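Local coordinates for protein glutathione S-transferase 1 (Ascaris suum, PDB 4Q5F) that conjugates reduced glutathione to a wide range of hydrophobic electrophiles, and can also act as a glutathione peroxidase, at residues R119-F124 and A177-L182. Sequence-based numbering, arbitrary orientation.
Sequences RVLAGF and ASWESL
Leu182 meets Ala122 and Leu121 where helix 167-182 passes the short helix 118-122, both in the all-helical C-terminal domain of this sigma-class transferase. The backbones come nearest at Ala122 and Leu182, CA to CA 6.6 Å. From Leu182 CB, which points toward the short helix, CG lies beside the backbone N and anti to the carbonyl carbon (chi1 -78°), a turn that helps set one methyl against helix 118-122 and the other over Trp179. Leu182 CD2 runs across to the neighbouring helix, where it lies 3.8 Å from Ala122 CA and 3.9 Å from Ala122 CB; its nearest approach to Leu121 is to the backbone, with Leu182 CD2 4.1 Å from Leu121 C. Leu182 CD1 turns back within its own segment and sits 3.5 Å off the plane of the Trp179 ring, nearer its border than its middle. Leu121 comes in at the edge of the same indole, its CD1 4.3 Å from Trp179 CZ3. Leu121 also touches Val132 and Leu133 of helix 129-155, while Phe118 touches both Trp179 and Leu182. With about 156 Å² buried, a methyl packed on backbone and CB of Ala122, and only apolar side-chain pairs, the evidence indicates modest packing governed by shape rather than by directional bonds.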
# COMPACT_ATOMS: atom_id res chain seq x y z
N ARG B 119 16.32 9.72 -8.65
CA ARG B 119 17.75 9.67 -8.95
C ARG B 119 18.18 10.73 -9.96
O ARG B 119 19.27 11.29 -9.84
CB ARG B 119 18.13 8.27 -9.44
CG ARG B 119 18.09 7.22 -8.34
CD ARG B 119 18.24 5.81 -8.89
NE ARG B 119 19.48 5.65 -9.65
CZ ARG B 119 20.69 5.58 -9.10
NH1 ARG B 119 20.84 5.68 -7.79
NH2 ARG B 119 21.76 5.42 -9.87
N VAL B 120 17.33 11.00 -10.94
CA VAL B 120 17.59 12.09 -11.88
C VAL B 120 17.61 13.41 -11.10
O VAL B 120 18.41 14.30 -11.39
CB VAL B 120 16.53 12.14 -13.00
CG1 VAL B 120 16.71 13.37 -13.90
CG2 VAL B 120 16.59 10.87 -13.84
N LEU B 121 16.73 13.51 -10.11
CA LEU B 121 16.64 14.73 -9.30
C LEU B 121 17.78 14.83 -8.30
O LEU B 121 18.24 15.92 -7.99
CB LEU B 121 15.29 14.78 -8.58
CG LEU B 121 14.09 15.11 -9.46
CD1 LEU B 121 12.80 14.98 -8.66
CD2 LEU B 121 14.20 16.51 -10.06
N ALA B 122 18.24 13.69 -7.80
CA ALA B 122 19.38 13.66 -6.89
C ALA B 122 20.69 13.83 -7.66
O ALA B 122 21.73 14.14 -7.09
CB ALA B 122 19.40 12.37 -6.09
N GLY B 123 20.62 13.63 -8.98
CA GLY B 123 21.77 13.79 -9.84
C GLY B 123 22.52 12.50 -10.10
O GLY B 123 23.53 12.49 -10.81
N PHE B 124 22.03 11.40 -9.53
CA PHE B 124 22.69 10.11 -9.66
C PHE B 124 22.48 9.50 -11.04
O PHE B 124 23.24 8.63 -11.47
CB PHE B 124 22.18 9.14 -8.59
CG PHE B 124 22.42 9.62 -7.18
CD1 PHE B 124 23.66 10.12 -6.81
CD2 PHE B 124 21.42 9.56 -6.23
CE1 PHE B 124 23.89 10.56 -5.52
CE2 PHE B 124 21.64 10.00 -4.94
CZ PHE B 124 22.88 10.50 -4.58
N ALA B 177 9.82 15.90 4.64
CA ALA B 177 10.94 16.72 5.07
C ALA B 177 12.16 16.48 4.18
O ALA B 177 12.85 17.42 3.79
CB ALA B 177 11.28 16.41 6.52
N SER B 178 12.40 15.21 3.85
CA SER B 178 13.54 14.85 3.01
C SER B 178 13.35 15.34 1.58
O SER B 178 14.29 15.84 0.97
CB SER B 178 13.74 13.33 3.02
OG SER B 178 14.02 12.86 4.33
N TRP B 179 12.14 15.19 1.06
CA TRP B 179 11.84 15.63 -0.30
C TRP B 179 11.96 17.14 -0.44
O TRP B 179 12.19 17.66 -1.53
CB TRP B 179 10.44 15.17 -0.72
CG TRP B 179 10.43 13.80 -1.30
CD1 TRP B 179 10.01 12.66 -0.69
CD2 TRP B 179 10.88 13.43 -2.60
NE1 TRP B 179 10.17 11.59 -1.54
CE2 TRP B 179 10.70 12.04 -2.72
CE3 TRP B 179 11.41 14.14 -3.68
CZ2 TRP B 179 11.03 11.34 -3.88
CZ3 TRP B 179 11.75 13.44 -4.83
CH2 TRP B 179 11.56 12.06 -4.92
N GLU B 180 11.79 17.84 0.68
CA GLU B 180 11.94 19.29 0.69
C GLU B 180 13.37 19.68 0.32
O GLU B 180 13.63 20.81 -0.10
CB GLU B 180 11.59 19.84 2.08
CG GLU B 180 11.30 21.34 2.10
CD GLU B 180 11.00 21.86 3.49
OE1 GLU B 180 10.75 21.04 4.40
OE2 GLU B 180 11.02 23.09 3.67
N SER B 181 14.29 18.74 0.48
CA SER B 181 15.71 18.97 0.20
C SER B 181 16.04 18.74 -1.27
O SER B 181 17.02 19.28 -1.78
CB SER B 181 16.57 18.06 1.08
OG SER B 181 16.16 18.12 2.43
N LEU B 182 15.23 17.93 -1.95
CA LEU B 182 15.45 17.62 -3.36
C LEU B 182 14.73 18.61 -4.27
O LEU B 182 15.11 18.80 -5.42
CB LEU B 182 14.92 16.22 -3.68
CG LEU B 182 15.79 15.03 -3.26
CD1 LEU B 182 14.90 13.85 -2.92
CD2 LEU B 182 16.76 14.67 -4.36